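Local coordinates for conserved uncharacterized protein (predicted phosphoesterase COG0622) (PDB 3CK2) that probably hydrolyses phosphate esters at a two-manganese centre, as other calcineurin-like phosphoesterases do, at residues I9-D14 against L126-G131; H16-I21 against S132-R137; V36-D41 against I54-G59; Q82-L87 against Y111-V116. All coordinates share one frame; numbering follows the deposited sequence.

Contact 1 of 4, residues I9-D14 against L126-G131. With MN (manganese (II) ion), chain B.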
loop_
_atom_site.group_PDB
_atom_site.type_symbol
_atom_site.label_atom_id
_atom_site.label_comp_id
_atom_site.label_asym_id
_atom_site.label_seq_id
_atom_site.Cartn_x
_atom_site.Cartn_y
_atom_site.Cartn_z
ATOM N N ILE A 9 -3.319 -8.437 3.974
ATOM C CA ILE A 9 -3.051 -7.772 2.710
ATOM C C ILE A 9 -1.561 -7.465 2.633
ATOM O O ILE A 9 -0.871 -7.328 3.660
ATOM C CB ILE A 9 -3.952 -6.487 2.502
ATOM C CG1 ILE A 9 -3.606 -5.391 3.530
ATOM C CG2 ILE A 9 -5.477 -6.870 2.484
ATOM C CD1 ILE A 9 -4.229 -4.039 3.212
ATOM N N ILE A 10 -1.080 -7.446 1.399
ATOM C CA ILE A 10 0.304 -7.112 1.046
ATOM C C ILE A 10 0.253 -5.843 0.212
ATOM O O ILE A 10 -0.530 -5.762 -0.764
ATOM C CB ILE A 10 1.042 -8.279 0.267
ATOM C CG1 ILE A 10 1.159 -9.543 1.154
ATOM C CG2 ILE A 10 2.464 -7.814 -0.190
ATOM C CD1 ILE A 10 2.065 -9.343 2.479
ATOM N N VAL A 11 1.034 -4.841 0.642
ATOM C CA VAL A 11 1.054 -3.512 0.032
ATOM C C VAL A 11 2.493 -3.159 -0.336
ATOM O O VAL A 11 3.377 -3.227 0.526
ATOM C CB VAL A 11 0.492 -2.440 1.014
ATOM C CG1 VAL A 11 0.305 -1.095 0.290
ATOM C CG2 VAL A 11 -0.828 -2.926 1.648
HETATM N N MSE A 12 2.725 -2.770 -1.595
HETATM C CA MSE A 12 4.030 -2.217 -2.019
HETATM C C MSE A 12 3.833 -0.967 -2.874
HETATM O O MSE A 12 2.725 -0.586 -3.162
HETATM C CB MSE A 12 4.856 -3.273 -2.767
HETATM C CG MSE A 12 4.205 -3.702 -4.055
HETATM SE SE MSE A 12 5.216 -5.022 -5.062
HETATM C CE MSE A 12 3.682 -5.850 -5.935
ATOM N N SER A 13 4.923 -0.318 -3.255
ATOM C CA SER A 13 4.868 0.969 -3.921
ATOM C C SER A 13 6.217 1.430 -4.365
ATOM O O SER A 13 7.232 1.113 -3.744
ATOM C CB SER A 13 4.299 2.048 -2.982
ATOM O OG SER A 13 3.916 3.214 -3.683
ATOM N N ASP A 14 6.209 2.246 -5.431
ATOM C CA ASP A 14 7.399 3.025 -5.838
ATOM C C ASP A 14 8.577 2.075 -6.107
ATOM O O ASP A 14 9.700 2.244 -5.594
ATOM C CB ASP A 14 7.728 4.102 -4.799
ATOM C CG ASP A 14 6.678 5.207 -4.740
ATOM O OD1 ASP A 14 6.828 6.213 -5.510
ATOM O OD2 ASP A 14 5.734 5.090 -3.896
ATOM N N LEU A 126 -6.820 3.629 9.410
ATOM C CA LEU A 126 -5.408 3.325 9.198
ATOM C C LEU A 126 -4.928 3.922 7.872
ATOM O O LEU A 126 -5.487 3.601 6.797
ATOM C CB LEU A 126 -5.185 1.816 9.163
ATOM C CG LEU A 126 -3.781 1.315 8.820
ATOM C CD1 LEU A 126 -2.767 1.728 9.885
ATOM C CD2 LEU A 126 -3.797 -0.187 8.601
ATOM N N PHE A 127 -3.913 4.798 7.968
ATOM C CA PHE A 127 -3.178 5.320 6.818
ATOM C C PHE A 127 -1.805 4.645 6.755
ATOM O O PHE A 127 -1.064 4.620 7.737
ATOM C CB PHE A 127 -2.994 6.844 6.903
ATOM C CG PHE A 127 -4.294 7.624 6.824
ATOM C CD1 PHE A 127 -4.709 8.206 5.624
ATOM C CD2 PHE A 127 -5.088 7.778 7.942
ATOM C CE1 PHE A 127 -5.900 8.916 5.558
ATOM C CE2 PHE A 127 -6.281 8.490 7.874
ATOM C CZ PHE A 127 -6.688 9.037 6.671
ATOM N N LEU A 128 -1.472 4.118 5.583
ATOM C CA LEU A 128 -0.264 3.331 5.395
ATOM C C LEU A 128 0.420 3.681 4.089
ATOM O O LEU A 128 -0.200 3.638 3.015
ATOM C CB LEU A 128 -0.583 1.823 5.402
ATOM C CG LEU A 128 0.543 0.818 5.110
ATOM C CD1 LEU A 128 1.538 0.756 6.289
ATOM C CD2 LEU A 128 -0.079 -0.527 4.892
ATOM N N ASN A 129 1.706 4.011 4.215
ATOM C CA ASN A 129 2.636 4.023 3.103
ATOM C C ASN A 129 3.546 2.840 3.359
ATOM O O ASN A 129 4.184 2.749 4.433
ATOM C CB ASN A 129 3.413 5.347 3.056
ATOM C CG ASN A 129 4.246 5.497 1.776
ATOM O OD1 ASN A 129 4.876 4.550 1.320
ATOM N ND2 ASN A 129 4.252 6.695 1.208
ATOM N N PRO A 130 3.617 1.911 2.397
ATOM C CA PRO A 130 4.463 0.744 2.653
ATOM C C PRO A 130 5.978 1.025 2.605
ATOM O O PRO A 130 6.733 0.122 2.842
ATOM C CB PRO A 130 4.058 -0.211 1.517
ATOM C CG PRO A 130 3.726 0.710 0.385
ATOM C CD PRO A 130 2.998 1.853 1.052
ATOM N N GLY A 131 6.383 2.273 2.329
ATOM C CA GLY A 131 7.730 2.616 1.911
ATOM C C GLY A 131 7.917 2.435 0.421
ATOM O O GLY A 131 6.965 2.118 -0.316
HETATM MN MN MN B . 8.117 7.443 -6.612
HETATM O O HOH W 1 6.028 5.483 -1.027
HETATM O O HOH W 2 9.433 8.921 -7.588
HETATM O O HOH W 3 7.326 9.317 -5.770
#
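The ring of Pro130 lies across the side chain of Val11 at about a right angle, with Pro130 CG 3.9 Å from Val11 CG1. It also presses on the backbone of this strand and on Ser13: Pro130 CB comes to 3.2 Å from Val11 O, and Pro130 CG lies 3.7 Å from Ser13 CB. Proline suits this tight place because its ring is compact and its nitrogen brings no N-H that would need an acceptor. Val11 divides its two methyls between neighbours. With CG1 anti to the backbone N (chi1 -171°), CG2 is left to meet Leu128 CD2 tip to tip at 4.1 Å. No direct hydrogen bond crosses between the segments. The polar link is a water that donates to both Asp14 OD2 and Asn129 OD1. Asp14 OD1 binds a manganese ion at 2.1 Å, while Asp14 OD2 is met from above the carboxylate plane by Ser13 OG at 2.6 Å and also accepts from His113 N, so several bonds fix the rotation of the carboxylate. Asn129 OD1 takes Gly131 N as well, 2.9 Å away, closing an Asx turn; the positive phi of Gly131 favours glycine there. Strands 9-12 and 126-130 run 61° apart, with 6.6 Å between their axes, and belong to different sheets that face each other. In one, strand 7-12 lies between strands 35-38 and 145-150; in the other, strand 125-130 lies between 108-110 and 117-122, with Leu128 also touching strands 145-150 and 154-160 and Phe127 turned to helix 95-103.

Contact 2 of 4, residues H16-I21 against S132-R137. With MN (manganese (II) ion), chain B.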
loop_
_atom_site.group_PDB
_atom_site.type_symbol
_atom_site.label_atom_id
_atom_site.label_comp_id
_atom_site.label_asym_id
_atom_site.label_seq_id
_atom_site.Cartn_x
_atom_site.Cartn_y
_atom_site.Cartn_z
ATOM N N HIS A 16 9.687 1.522 -9.365
ATOM C CA HIS A 16 10.544 2.312 -10.261
ATOM C C HIS A 16 11.389 1.510 -11.247
ATOM O O HIS A 16 12.627 1.602 -11.275
ATOM C CB HIS A 16 11.400 3.324 -9.456
ATOM C CG HIS A 16 10.613 4.516 -8.992
ATOM N ND1 HIS A 16 10.225 5.529 -9.846
ATOM C CD2 HIS A 16 10.083 4.813 -7.793
ATOM C CE1 HIS A 16 9.505 6.409 -9.184
ATOM N NE2 HIS A 16 9.395 5.994 -7.934
ATOM N N GLY A 17 10.685 0.740 -12.061
ATOM C CA GLY A 17 11.290 0.019 -13.158
ATOM C C GLY A 17 11.833 -1.347 -12.791
ATOM O O GLY A 17 12.301 -2.061 -13.641
ATOM N N ASP A 18 11.738 -1.726 -11.529
ATOM C CA ASP A 18 12.120 -3.055 -11.094
ATOM C C ASP A 18 10.896 -3.968 -11.226
ATOM O O ASP A 18 9.970 -3.936 -10.429
ATOM C CB ASP A 18 12.656 -2.975 -9.663
ATOM C CG ASP A 18 13.192 -4.284 -9.154
ATOM O OD1 ASP A 18 12.829 -5.352 -9.676
ATOM O OD2 ASP A 18 13.969 -4.226 -8.187
ATOM N N SER A 19 10.886 -4.747 -12.292
ATOM C CA SER A 19 9.814 -5.665 -12.545
ATOM C C SER A 19 10.033 -7.023 -11.865
ATOM O O SER A 19 9.067 -7.691 -11.539
ATOM C CB SER A 19 9.613 -5.832 -14.064
ATOM O OG SER A 19 10.811 -6.206 -14.682
ATOM N N LEU A 20 11.288 -7.414 -11.625
ATOM C CA LEU A 20 11.553 -8.701 -10.966
ATOM C C LEU A 20 11.004 -8.659 -9.557
ATOM O O LEU A 20 10.461 -9.661 -9.081
ATOM C CB LEU A 20 13.038 -9.063 -10.930
ATOM C CG LEU A 20 13.760 -9.706 -12.129
ATOM C CD1 LEU A 20 15.225 -10.009 -11.725
ATOM C CD2 LEU A 20 13.113 -10.993 -12.704
ATOM N N ILE A 21 11.109 -7.510 -8.884
ATOM C CA ILE A 21 10.591 -7.450 -7.495
ATOM C C ILE A 21 9.061 -7.527 -7.419
ATOM O O ILE A 21 8.486 -8.122 -6.502
ATOM C CB ILE A 21 11.179 -6.268 -6.627
ATOM C CG1 ILE A 21 11.017 -6.617 -5.135
ATOM C CG2 ILE A 21 10.573 -4.911 -6.942
ATOM C CD1 ILE A 21 11.817 -7.851 -4.654
ATOM N N SER A 132 9.154 2.637 -0.047
ATOM C CA SER A 132 9.554 2.268 -1.405
ATOM C C SER A 132 10.323 0.929 -1.451
ATOM O O SER A 132 11.332 0.735 -0.762
ATOM C CB SER A 132 10.350 3.388 -2.063
ATOM O OG SER A 132 10.868 2.937 -3.303
ATOM N N ILE A 133 9.846 0.008 -2.299
ATOM C CA ILE A 133 10.482 -1.302 -2.433
ATOM C C ILE A 133 11.780 -1.216 -3.267
ATOM O O ILE A 133 12.471 -2.206 -3.383
ATOM C CB ILE A 133 9.445 -2.373 -2.991
ATOM C CG1 ILE A 133 9.852 -3.822 -2.647
ATOM C CG2 ILE A 133 9.088 -2.170 -4.516
ATOM C CD1 ILE A 133 8.728 -4.833 -2.925
ATOM N N SER A 134 12.095 -0.045 -3.866
ATOM C CA SER A 134 13.314 0.139 -4.680
ATOM C C SER A 134 14.135 1.366 -4.348
ATOM O O SER A 134 15.305 1.347 -4.589
ATOM C CB SER A 134 12.970 0.223 -6.163
ATOM O OG SER A 134 12.356 -0.959 -6.571
ATOM N N GLN A 135 13.533 2.440 -3.833
ATOM C CA GLN A 135 14.212 3.737 -3.662
ATOM C C GLN A 135 13.814 4.352 -2.339
ATOM O O GLN A 135 13.029 5.324 -2.293
ATOM C CB GLN A 135 13.770 4.703 -4.760
ATOM C CG GLN A 135 14.319 4.376 -6.133
ATOM C CD GLN A 135 13.911 5.348 -7.189
ATOM O OE1 GLN A 135 14.260 5.162 -8.357
ATOM N NE2 GLN A 135 13.188 6.387 -6.819
ATOM N N PRO A 136 14.300 3.752 -1.243
ATOM C CA PRO A 136 13.979 4.216 0.088
ATOM C C PRO A 136 14.494 5.635 0.378
ATOM O O PRO A 136 15.579 6.021 -0.078
ATOM C CB PRO A 136 14.654 3.175 0.976
ATOM C CG PRO A 136 15.739 2.594 0.129
ATOM C CD PRO A 136 15.207 2.582 -1.214
ATOM N N ARG A 137 13.685 6.399 1.099
ATOM C CA ARG A 137 14.018 7.761 1.496
ATOM C C ARG A 137 13.702 7.926 2.971
ATOM O O ARG A 137 13.067 7.058 3.606
ATOM C CB ARG A 137 13.213 8.794 0.657
ATOM C CG ARG A 137 13.464 8.736 -0.863
ATOM C CD ARG A 137 14.904 9.167 -1.270
ATOM N NE ARG A 137 14.982 9.238 -2.721
ATOM C CZ ARG A 137 15.397 8.282 -3.564
ATOM N NH1 ARG A 137 15.890 7.135 -3.138
ATOM N NH2 ARG A 137 15.321 8.494 -4.875
HETATM MN MN MN B . 8.117 7.443 -6.612
HETATM O O HOH W 2 9.433 8.921 -7.588
HETATM O O HOH W 3 7.326 9.317 -5.770
#
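His16 meets the amide of Gln135 atom by atom. Its CB lies 3.6 Å from Gln135 OE1, its CG 3.8 Å from Gln135 CD, and its CD2 3.6 Å from Gln135 NE2, before His16 NE2 ends on a manganese ion at 2.3 Å. The second ring nitrogen, His16 ND1, is hydrogen-bonded to Glu43. The imidazole and amide planes are only 4° apart, a true stack, with Gln135 NE2 over one face toward the rim. Gln135 can lie there because its chain is extended beyond CG (chi2 -178°), which carries the flat amide out to the ring; a long residue with a planar end suits the task. Farther along, two isoleucines make the apolar part: Ile21 CG1 packs 3.6 Å from Ile133 CD1, joining the first turn of helix 19-29 to the loop after strand 125-130. Between the two regions Ser134 OG sits 3.7 Å from Asp18 CB, its own hydrogen bond going to Ser15 O. Asp18 is the N-cap of the helix: Asp18 OD1 takes Ile21 N at 2.9 Å, and Asp18 OD2 forms a salt bridge with Arg162. Loop 132-137 is held by Ser132 OG, which receives Gln135 N at 2.8 Å and, less closely, Ser134 N, an ST motif combined with an ST turn. With one nitrogen on the metal, the other on a carboxylate and a face against an amide, the His16 ring has little freedom to rotate; Glu43 would probably also make it a stronger electron donor to the manganese.

Contact 3 of 4, residues V36-D41 against I54-G59. With MN (manganese (II) ion), chain B.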
loop_
_atom_site.group_PDB
_atom_site.type_symbol
_atom_site.label_atom_id
_atom_site.label_comp_id
_atom_site.label_asym_id
_atom_site.label_seq_id
_atom_site.Cartn_x
_atom_site.Cartn_y
_atom_site.Cartn_z
ATOM N N VAL A 36 -3.321 -8.082 -2.813
ATOM C CA VAL A 36 -2.003 -7.530 -2.992
ATOM C C VAL A 36 -2.160 -6.186 -3.669
ATOM O O VAL A 36 -2.806 -6.100 -4.705
ATOM C CB VAL A 36 -1.060 -8.486 -3.789
ATOM C CG1 VAL A 36 0.348 -7.848 -3.975
ATOM C CG2 VAL A 36 -0.947 -9.831 -3.075
ATOM N N PHE A 37 -1.543 -5.142 -3.093
ATOM C CA PHE A 37 -1.659 -3.754 -3.611
ATOM C C PHE A 37 -0.334 -3.127 -4.030
ATOM O O PHE A 37 0.681 -3.291 -3.358
ATOM C CB PHE A 37 -2.268 -2.831 -2.543
ATOM C CG PHE A 37 -3.609 -3.245 -2.108
ATOM C CD1 PHE A 37 -4.726 -2.728 -2.723
ATOM C CD2 PHE A 37 -3.764 -4.180 -1.091
ATOM C CE1 PHE A 37 -5.979 -3.107 -2.339
ATOM C CE2 PHE A 37 -5.034 -4.581 -0.711
ATOM C CZ PHE A 37 -6.149 -4.035 -1.349
ATOM N N HIS A 38 -0.368 -2.331 -5.086
ATOM C CA HIS A 38 0.803 -1.558 -5.494
ATOM C C HIS A 38 0.320 -0.133 -5.642
ATOM O O HIS A 38 -0.631 0.100 -6.341
ATOM C CB HIS A 38 1.396 -2.111 -6.788
ATOM C CG HIS A 38 2.711 -1.522 -7.158
ATOM N ND1 HIS A 38 2.897 -0.171 -7.354
ATOM C CD2 HIS A 38 3.901 -2.108 -7.417
ATOM C CE1 HIS A 38 4.157 0.047 -7.677
ATOM N NE2 HIS A 38 4.796 -1.111 -7.703
ATOM N N ASN A 39 0.947 0.816 -4.954
ATOM C CA ASN A 39 0.418 2.177 -4.862
ATOM C C ASN A 39 1.035 3.160 -5.875
ATOM O O ASN A 39 0.908 4.380 -5.745
ATOM C CB ASN A 39 0.568 2.695 -3.426
ATOM C CG ASN A 39 -0.132 1.816 -2.399
ATOM O OD1 ASN A 39 -1.043 1.051 -2.743
ATOM N ND2 ASN A 39 0.286 1.937 -1.111
ATOM N N GLY A 40 1.707 2.593 -6.876
ATOM C CA GLY A 40 2.148 3.316 -8.050
ATOM C C GLY A 40 3.628 3.626 -8.135
ATOM O O GLY A 40 4.441 3.286 -7.265
ATOM N N ASP A 41 3.952 4.325 -9.214
ATOM C CA ASP A 41 5.326 4.601 -9.643
ATOM C C ASP A 41 6.075 3.294 -9.868
ATOM O O ASP A 41 7.179 3.106 -9.382
ATOM C CB ASP A 41 6.019 5.482 -8.624
ATOM C CG ASP A 41 5.890 6.935 -8.911
ATOM O OD1 ASP A 41 5.140 7.313 -9.813
ATOM O OD2 ASP A 41 6.584 7.703 -8.194
ATOM N N ILE A 54 -3.076 -8.265 -8.550
ATOM C CA ILE A 54 -2.633 -7.070 -7.828
ATOM C C ILE A 54 -3.542 -5.873 -8.098
ATOM O O ILE A 54 -3.919 -5.653 -9.238
ATOM C CB ILE A 54 -1.163 -6.674 -8.203
ATOM C CG1 ILE A 54 -0.190 -7.821 -7.891
ATOM C CG2 ILE A 54 -0.754 -5.382 -7.472
ATOM C CD1 ILE A 54 1.223 -7.531 -8.340
ATOM N N ARG A 55 -3.868 -5.098 -7.053
ATOM C CA ARG A 55 -4.594 -3.838 -7.225
ATOM C C ARG A 55 -3.622 -2.684 -7.320
ATOM O O ARG A 55 -2.936 -2.388 -6.348
ATOM C CB ARG A 55 -5.568 -3.581 -6.071
ATOM C CG ARG A 55 -6.572 -4.682 -5.837
ATOM C CD ARG A 55 -7.662 -4.623 -6.875
ATOM N NE ARG A 55 -8.751 -3.723 -6.504
ATOM C CZ ARG A 55 -9.749 -3.376 -7.313
ATOM N NH1 ARG A 55 -9.799 -3.817 -8.560
ATOM N NH2 ARG A 55 -10.697 -2.566 -6.866
ATOM N N VAL A 56 -3.578 -2.014 -8.472
ATOM C CA VAL A 56 -2.525 -0.988 -8.750
ATOM C C VAL A 56 -3.117 0.354 -9.185
ATOM O O VAL A 56 -4.086 0.429 -9.939
ATOM C CB VAL A 56 -1.441 -1.530 -9.788
ATOM C CG1 VAL A 56 -2.088 -1.992 -11.094
ATOM C CG2 VAL A 56 -0.285 -0.523 -10.029
ATOM N N VAL A 57 -2.537 1.421 -8.664
ATOM C CA VAL A 57 -2.980 2.808 -9.000
ATOM C C VAL A 57 -1.841 3.578 -9.712
ATOM O O VAL A 57 -0.684 3.127 -9.751
ATOM C CB VAL A 57 -3.522 3.575 -7.753
ATOM C CG1 VAL A 57 -4.860 2.972 -7.347
ATOM C CG2 VAL A 57 -2.476 3.561 -6.612
ATOM N N LYS A 58 -2.199 4.714 -10.305
ATOM C CA LYS A 58 -1.253 5.504 -11.054
ATOM C C LYS A 58 -0.395 6.431 -10.183
ATOM O O LYS A 58 -0.928 7.222 -9.413
ATOM C CB LYS A 58 -1.978 6.364 -12.077
ATOM C CG LYS A 58 -1.036 7.054 -13.109
ATOM C CD LYS A 58 -1.759 8.296 -13.717
ATOM C CE LYS A 58 -0.899 9.036 -14.782
ATOM N NZ LYS A 58 0.364 9.555 -14.260
ATOM N N GLY A 59 0.925 6.358 -10.390
ATOM C CA GLY A 59 1.857 7.318 -9.831
ATOM C C GLY A 59 2.182 8.440 -10.805
ATOM O O GLY A 59 1.913 8.343 -12.012
HETATM MN MN MN B . 8.117 7.443 -6.612
HETATM O O HOH W 2 9.433 8.921 -7.588
HETATM O O HOH W 3 7.326 9.317 -5.770
#
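Phe37 and His38 pair in parallel with Arg55 and Val56, and three backbone bonds join the segments: Arg55 N to Val36 O at 2.8 Å, His38 N to Arg55 O at 2.9 Å, and a longer one from Val57 N to His38 O at 3.3 Å. The tightest part lies just beyond the strands, where Gly40 and Gly59 bring their CA atoms to 4.4 Å. Both positions call for glycine, since a side chain on either would run into the other segment. Asp41 OD1 then rests 3.3 Å from Gly59 CA. His38 props up this turn: with its CG anti to the backbone N (chi1 -171°), His38 ND1 receives Gly40 N in the ring plane at 3.0 Å, while His38 NE2 bonds to Ser15 OG. Arg55 begins in the packed part, its CB 3.6 Å from Phe37 CD1, but the bent chain leads its guanidinium away from the partner segment to Thr73. This far end belongs to the looser, partly exposed side, with Val56 and Lys58, whereas Val36 and Ile54 are buried. Chemically, the close glycines make room for a carboxylate with divided duties: Asp41 OD1 accepts from Met61 N, while Asp41 OD2, 2.2 Å from one manganese ion, also ligates the second. Such a bridging aspartate is characteristic of metallophosphoesterases and would offset part of the positive charge of the metal pair.

Contact 4 of 4, residues Q82-L87 against Y111-V116. With MN (manganese (II) ion), chain B.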
loop_
_atom_site.group_PDB
_atom_site.type_symbol
_atom_site.label_atom_id
_atom_site.label_comp_id
_atom_site.label_asym_id
_atom_site.label_seq_id
_atom_site.Cartn_x
_atom_site.Cartn_y
_atom_site.Cartn_z
ATOM N N GLN A 82 -7.182 3.605 -1.984
ATOM C CA GLN A 82 -5.841 3.499 -2.491
ATOM C C GLN A 82 -5.597 4.586 -3.523
ATOM O O GLN A 82 -6.378 4.762 -4.466
ATOM C CB GLN A 82 -5.705 2.143 -3.160
ATOM C CG GLN A 82 -4.344 1.772 -3.587
ATOM C CD GLN A 82 -4.309 0.507 -4.403
ATOM O OE1 GLN A 82 -5.360 -0.045 -4.791
ATOM N NE2 GLN A 82 -3.099 0.050 -4.705
ATOM N N THR A 83 -4.495 5.294 -3.357
ATOM C CA THR A 83 -4.094 6.337 -4.302
ATOM C C THR A 83 -2.596 6.488 -4.195
ATOM O O THR A 83 -2.009 6.043 -3.211
ATOM C CB THR A 83 -4.863 7.686 -4.027
ATOM O OG1 THR A 83 -4.755 8.541 -5.157
ATOM C CG2 THR A 83 -4.349 8.421 -2.799
ATOM N N HIS A 84 -1.952 7.079 -5.201
ATOM C CA HIS A 84 -0.514 7.360 -5.078
ATOM C C HIS A 84 -0.237 8.439 -4.043
ATOM O O HIS A 84 0.520 8.225 -3.117
ATOM C CB HIS A 84 0.104 7.709 -6.419
ATOM C CG HIS A 84 1.603 7.757 -6.411
ATOM N ND1 HIS A 84 2.380 6.640 -6.174
ATOM C CD2 HIS A 84 2.470 8.775 -6.656
ATOM C CE1 HIS A 84 3.661 6.967 -6.286
ATOM N NE2 HIS A 84 3.745 8.253 -6.575
ATOM N N GLY A 85 -0.865 9.590 -4.187
ATOM C CA GLY A 85 -0.777 10.677 -3.177
ATOM C C GLY A 85 -0.499 12.048 -3.760
ATOM O O GLY A 85 -0.871 13.037 -3.180
ATOM N N HIS A 86 0.121 12.084 -4.932
ATOM C CA HIS A 86 0.484 13.327 -5.600
ATOM C C HIS A 86 -0.702 14.212 -5.960
ATOM O O HIS A 86 -0.586 15.461 -5.971
ATOM C CB HIS A 86 1.343 13.036 -6.860
ATOM C CG HIS A 86 0.639 12.274 -7.939
ATOM N ND1 HIS A 86 0.207 10.981 -7.765
ATOM C CD2 HIS A 86 0.366 12.587 -9.231
ATOM C CE1 HIS A 86 -0.350 10.549 -8.884
ATOM N NE2 HIS A 86 -0.251 11.495 -9.797
ATOM N N LEU A 87 -1.836 13.575 -6.244
ATOM C CA LEU A 87 -3.021 14.297 -6.604
ATOM C C LEU A 87 -3.708 14.848 -5.369
ATOM O O LEU A 87 -4.660 15.602 -5.525
ATOM C CB LEU A 87 -4.007 13.425 -7.419
ATOM C CG LEU A 87 -3.460 12.854 -8.731
ATOM C CD1 LEU A 87 -4.412 11.802 -9.301
ATOM C CD2 LEU A 87 -3.168 13.985 -9.735
ATOM N N TYR A 111 -1.443 4.653 0.391
ATOM C CA TYR A 111 -0.803 5.678 -0.439
ATOM C C TYR A 111 0.718 5.337 -0.679
ATOM O O TYR A 111 1.274 4.424 -0.059
ATOM C CB TYR A 111 -1.073 7.106 0.143
ATOM C CG TYR A 111 -0.357 7.438 1.416
ATOM C CD1 TYR A 111 0.787 8.213 1.403
ATOM C CD2 TYR A 111 -0.826 7.003 2.643
ATOM C CE1 TYR A 111 1.478 8.515 2.583
ATOM C CE2 TYR A 111 -0.117 7.290 3.844
ATOM C CZ TYR A 111 1.029 8.043 3.794
ATOM O OH TYR A 111 1.726 8.353 4.956
ATOM N N GLY A 112 1.328 6.034 -1.648
ATOM C CA GLY A 112 2.734 5.919 -1.952
ATOM C C GLY A 112 3.365 7.312 -2.010
ATOM O O GLY A 112 3.189 8.123 -1.101
ATOM N N HIS A 113 4.152 7.547 -3.058
ATOM C CA HIS A 113 4.673 8.853 -3.447
ATOM C C HIS A 113 5.874 9.307 -2.605
ATOM O O HIS A 113 6.890 9.727 -3.184
ATOM C CB HIS A 113 3.555 9.905 -3.524
ATOM C CG HIS A 113 3.973 11.195 -4.163
ATOM N ND1 HIS A 113 4.561 11.261 -5.406
ATOM C CD2 HIS A 113 3.887 12.473 -3.725
ATOM C CE1 HIS A 113 4.837 12.521 -5.700
ATOM N NE2 HIS A 113 4.438 13.275 -4.692
ATOM N N LEU A 114 5.773 9.201 -1.270
ATOM C CA LEU A 114 6.816 9.710 -0.326
ATOM C C LEU A 114 8.080 8.840 -0.164
ATOM O O LEU A 114 9.129 9.339 0.236
ATOM C CB LEU A 114 6.198 9.980 1.034
ATOM C CG LEU A 114 4.977 10.943 1.022
ATOM C CD1 LEU A 114 4.457 11.082 2.423
ATOM C CD2 LEU A 114 5.265 12.354 0.422
ATOM N N HIS A 115 7.972 7.545 -0.511
ATOM C CA HIS A 115 9.062 6.583 -0.357
ATOM C C HIS A 115 9.488 6.423 1.115
ATOM O O HIS A 115 10.619 6.052 1.395
ATOM C CB HIS A 115 10.291 6.967 -1.201
ATOM C CG HIS A 115 10.072 7.003 -2.692
ATOM N ND1 HIS A 115 11.092 6.732 -3.585
ATOM C CD2 HIS A 115 8.997 7.352 -3.445
ATOM C CE1 HIS A 115 10.640 6.875 -4.818
ATOM N NE2 HIS A 115 9.367 7.238 -4.767
ATOM N N VAL A 116 8.566 6.709 2.038
ATOM C CA VAL A 116 8.814 6.653 3.477
ATOM C C VAL A 116 7.780 5.704 4.115
ATOM O O VAL A 116 6.576 5.952 4.018
ATOM C CB VAL A 116 8.760 8.087 4.151
ATOM C CG1 VAL A 116 8.875 7.983 5.673
ATOM C CG2 VAL A 116 9.888 9.009 3.611
HETATM MN MN MN B . 8.117 7.443 -6.612
HETATM O O HOH W 3 7.326 9.317 -5.770
HETATM O O HOH W 2 9.433 8.921 -7.588
#
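The loops after strands 78-83 and 108-110 run side by side, their touching parts 30° apart in direction, and Gly112 N donates to His84 O at 2.8 Å. Residues 112-115, Gly-His-Leu-His, form the GHxH motif of calcineurin-like phosphoesterases. Glycine suits position 112, where a side chain would project toward the His84 ring, and Gly85, whose backbone angles would jam a side chain against the preceding carbonyl. His84 and His113 both have CG anti to the backbone N (chi1 -169° in each) and cross at about a right angle. His113 CB lies over the face of the His84 ring, 3.7 Å from its centroid, a CH-pi contact. His86 CB sits in turn over the centre of the His113 ring, 3.8 Å from that centroid. His84 NE2 and His113 ND1 approach to 3.3 Å because both ligate the same manganese ion, which Asp41 and Asn60 also bind. Behind it His84 ND1 is hydrogen-bonded to Asn39 O, a second-shell bond that sets the turn of the ring. His115 serves the other manganese through its NE2 at 2.2 Å, its ND1 held by Gln135 O. One water on that same metal donates a hydrogen bond to His113 O, 2.7 Å away.

Along the chain the first segments of contacts 1 and 2 come in turn, then contacts 3 and 4 complete themselves, and only then do 126-131 and 132-137 return, so contacts 3 and 4 are nested within the loops closed by contacts 1 and 2, which cross. Contact 1, nearest the chain centre, joins the two sheets; contacts 3 and 4 lie about 9 Å from it and about 10 Å from each other, centre to centre. Contact 3 lies at the edge of the sheet of strand 7-12, contact 4 in loops following strands 78-83 and 108-110 of the other sheet. Contact 2 stands about 13 Å from contact 1. Their loops converge on the manganese pair, the probable phosphoesterase active site.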